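Local coordinates for protein LbaCas13a H328A (C2c2) (Lachnospiraceae bacterium NK4A179, PDB 5WLH) that binds a CRISPR RNA guide and, as a Cas13a (C2c2) enzyme, probably uses it to recognise and cleave target RNA, with a preference for cutting at adenines, at residues A[19-25]-A[36-40]. Sequence-based numbering, arbitrary orientation.
Sequences TVNAKTA and ILYND. With nucleotides of chain B.
Lys23 and Tyr38 form an antiparallel hydrogen-bonded pair: Lys23 N reaches Tyr38 O at 2.7 Å, nearly straight at 172°, and Tyr38 N returns to Lys23 O at 2.8 Å. Ala25 and Ile36 repeat this pair of backbone hydrogen bonds, Ile36 N meeting Ala25 O at 2.8 Å. With CG between backbone N and carbonyl carbon (chi1 65°), the Tyr38 ring swings over strand 22-25, Lys23 CB lying 3.7 Å from its centroid, a CH-pi contact over one face. Water 1 joins Tyr38 OH to Thr24 O, and Arg938 also binds the hydroxyl. Replacing Tyr38 with alanine would probably uncover Lys23 CB and leave water 1 and Arg938 without their shared hydroxyl. Lys23 NZ is 4.4 Å from Asp40 OD2, beyond a salt bridge, although Lys23 CE comes within 3.1 Å; Arg937 pairs with OD1. On the other face, Thr24 CG2 presses tightly on Leu37 CD2 at 3.5 Å. Thr24 OG1 shares a hydrogen bond with O2' of G23 and accepts a weak one from N6 of A26, both of chain B; Thr19 N and OG1 donate to OP1 of G23 of chain B, OG1 at 2.6 Å. This two-stranded beta hairpin turns one strand and its preceding loop to the guide RNA.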
loop_
_atom_site.group_PDB
_atom_site.type_symbol
_atom_site.label_atom_id
_atom_site.label_comp_id
_atom_site.label_asym_id
_atom_site.label_seq_id
_atom_site.Cartn_x
_atom_site.Cartn_y
_atom_site.Cartn_z
ATOM N N THR A 19 14.946 -17.403 10.019
ATOM C CA THR A 19 16.019 -16.420 9.867
ATOM C C THR A 19 15.685 -15.095 10.544
ATOM O O THR A 19 15.939 -14.020 9.990
ATOM C CB THR A 19 16.313 -16.192 8.389
ATOM O OG1 THR A 19 15.173 -15.571 7.783
ATOM C CG2 THR A 19 16.604 -17.512 7.680
ATOM N N VAL A 20 15.116 -15.142 11.750
ATOM C CA VAL A 20 14.674 -13.922 12.418
ATOM C C VAL A 20 15.849 -12.995 12.719
ATOM O O VAL A 20 15.686 -11.769 12.746
ATOM C CB VAL A 20 13.881 -14.290 13.692
ATOM C CG1 VAL A 20 14.781 -14.999 14.695
ATOM C CG2 VAL A 20 13.226 -13.057 14.303
ATOM N N ASN A 21 17.049 -13.552 12.931
ATOM C CA ASN A 21 18.232 -12.731 13.197
ATOM C C ASN A 21 18.648 -11.932 11.969
ATOM O O ASN A 21 19.070 -10.774 12.081
ATOM C CB ASN A 21 19.416 -13.604 13.625
ATOM C CG ASN A 21 19.186 -14.334 14.928
ATOM O OD1 ASN A 21 18.121 -14.906 15.159
ATOM N ND2 ASN A 21 20.207 -14.344 15.781
ATOM N N ALA A 22 18.559 -12.545 10.794
ATOM C CA ALA A 22 19.306 -12.117 9.628
ATOM C C ALA A 22 18.370 -11.621 8.533
ATOM O O ALA A 22 17.153 -11.818 8.570
ATOM C CB ALA A 22 20.173 -13.270 9.117
ATOM N N LYS A 23 18.950 -10.946 7.558
ATOM C CA LYS A 23 18.224 -10.625 6.344
ATOM C C LYS A 23 18.767 -11.457 5.203
ATOM O O LYS A 23 19.879 -11.991 5.264
ATOM C CB LYS A 23 18.326 -9.138 6.027
ATOM C CG LYS A 23 17.837 -8.267 7.178
ATOM C CD LYS A 23 17.661 -6.823 6.756
ATOM C CE LYS A 23 16.824 -6.057 7.768
ATOM N NZ LYS A 23 15.372 -6.141 7.474
ATOM N N THR A 24 17.980 -11.567 4.143
ATOM C CA THR A 24 18.479 -12.167 2.920
ATOM C C THR A 24 18.574 -11.098 1.848
ATOM O O THR A 24 17.874 -10.083 1.895
ATOM C CB THR A 24 17.590 -13.312 2.423
ATOM O OG1 THR A 24 16.395 -12.771 1.841
ATOM C CG2 THR A 24 17.211 -14.225 3.570
ATOM N N ALA A 25 19.477 -11.320 0.906
ATOM C CA ALA A 25 19.554 -10.499 -0.283
ATOM C C ALA A 25 19.967 -11.411 -1.410
ATOM O O ALA A 25 20.409 -12.539 -1.189
ATOM C CB ALA A 25 20.545 -9.333 -0.121
ATOM N N ILE A 36 22.223 -14.467 -0.219
ATOM C CA ILE A 36 23.060 -14.339 0.964
ATOM C C ILE A 36 22.201 -14.101 2.188
ATOM O O ILE A 36 21.087 -13.571 2.113
ATOM C CB ILE A 36 24.102 -13.204 0.833
ATOM C CG1 ILE A 36 23.400 -11.845 0.674
ATOM C CG2 ILE A 36 25.036 -13.511 -0.282
ATOM C CD1 ILE A 36 24.275 -10.643 1.072
ATOM N N LEU A 37 22.737 -14.510 3.333
ATOM C CA LEU A 37 22.239 -14.114 4.637
ATOM C C LEU A 37 23.174 -13.069 5.208
ATOM O O LEU A 37 24.399 -13.199 5.106
ATOM C CB LEU A 37 22.183 -15.300 5.610
ATOM C CG LEU A 37 21.088 -16.343 5.492
ATOM C CD1 LEU A 37 21.162 -17.248 6.733
ATOM C CD2 LEU A 37 19.749 -15.642 5.432
ATOM N N TYR A 38 22.606 -12.039 5.808
ATOM C CA TYR A 38 23.437 -11.035 6.450
ATOM C C TYR A 38 22.784 -10.507 7.708
ATOM O O TYR A 38 21.559 -10.386 7.807
ATOM C CB TYR A 38 23.776 -9.877 5.509
ATOM C CG TYR A 38 22.616 -9.012 5.026
ATOM C CD1 TYR A 38 21.782 -9.435 4.009
ATOM C CD2 TYR A 38 22.423 -7.733 5.551
ATOM C CE1 TYR A 38 20.751 -8.612 3.537
ATOM C CE2 TYR A 38 21.412 -6.904 5.083
ATOM C CZ TYR A 38 20.577 -7.356 4.081
ATOM O OH TYR A 38 19.567 -6.534 3.617
ATOM N N ASN A 39 23.635 -10.204 8.675
ATOM C CA ASN A 39 23.205 -9.641 9.942
ATOM C C ASN A 39 23.040 -8.138 9.811
ATOM O O ASN A 39 23.846 -7.465 9.163
ATOM C CB ASN A 39 24.218 -9.984 11.031
ATOM C CG ASN A 39 24.616 -11.453 10.995
ATOM O OD1 ASN A 39 23.814 -12.326 11.344
ATOM N ND2 ASN A 39 25.845 -11.737 10.543
ATOM N N ASP A 40 21.972 -7.614 10.410
ATOM C CA ASP A 40 21.633 -6.216 10.226
ATOM C C ASP A 40 21.103 -5.636 11.531
ATOM O O ASP A 40 20.215 -6.241 12.144
ATOM C CB ASP A 40 20.588 -6.082 9.123
ATOM C CG ASP A 40 20.329 -4.639 8.744
ATOM O OD1 ASP A 40 21.304 -3.932 8.427
ATOM O OD2 ASP A 40 19.153 -4.210 8.770
ATOM P P G B 23 12.475 -17.967 6.454
ATOM O OP1 G B 23 13.202 -17.283 7.564
ATOM O OP2 G B 23 11.021 -18.187 6.568
ATOM O "O5'" G B 23 12.690 -17.199 5.082
ATOM C "C5'" G B 23 14.003 -16.868 4.661
ATOM C "C4'" G B 23 13.973 -16.196 3.319
ATOM O "O4'" G B 23 13.298 -17.026 2.349
ATOM C "C3'" G B 23 13.214 -14.892 3.261
ATOM O "O3'" G B 23 13.950 -13.815 3.813
ATOM C "C2'" G B 23 12.934 -14.745 1.775
ATOM O "O2'" G B 23 14.112 -14.319 1.096
ATOM C "C1'" G B 23 12.664 -16.201 1.383
ATOM N N9 G B 23 11.226 -16.530 1.368
ATOM C C8 G B 23 10.504 -17.194 2.334
ATOM N N7 G B 23 9.242 -17.352 1.994
ATOM C C5 G B 23 9.148 -16.783 0.716
ATOM C C6 G B 23 8.044 -16.652 -0.165
ATOM O O6 G B 23 6.887 -17.053 0.026
ATOM N N1 G B 23 8.392 -16.005 -1.359
ATOM C C2 G B 23 9.654 -15.522 -1.644
ATOM N N2 G B 23 9.863 -14.915 -2.825
ATOM N N3 G B 23 10.686 -15.646 -0.823
ATOM C C4 G B 23 10.357 -16.266 0.328
ATOM P P A B 26 9.551 -5.511 -1.230
ATOM O OP1 A B 26 8.440 -4.752 -1.854
ATOM O OP2 A B 26 9.349 -6.817 -0.563
ATOM O "O5'" A B 26 10.674 -5.726 -2.329
ATOM C "C5'" A B 26 10.990 -4.729 -3.297
ATOM C "C4'" A B 26 11.574 -5.387 -4.521
ATOM O "O4'" A B 26 12.880 -5.929 -4.179
ATOM C "C3'" A B 26 10.755 -6.563 -5.036
ATOM O "O3'" A B 26 10.955 -6.693 -6.438
ATOM C "C2'" A B 26 11.397 -7.743 -4.314
ATOM O "O2'" A B 26 11.172 -9.010 -4.893
ATOM C "C1'" A B 26 12.874 -7.339 -4.321
ATOM N N9 A B 26 13.580 -7.894 -3.170
ATOM C C8 A B 26 13.706 -7.319 -1.932
ATOM N N7 A B 26 14.352 -8.089 -1.075
ATOM C C5 A B 26 14.658 -9.214 -1.812
ATOM C C6 A B 26 15.353 -10.385 -1.459
ATOM N N6 A B 26 15.838 -10.570 -0.221
ATOM N N1 A B 26 15.480 -11.337 -2.395
ATOM C C2 A B 26 14.977 -11.124 -3.625
ATOM N N3 A B 26 14.312 -10.056 -4.066
ATOM C C4 A B 26 14.193 -9.124 -3.100
HETATM O O HOH W 1 17.921 -7.381 1.853
#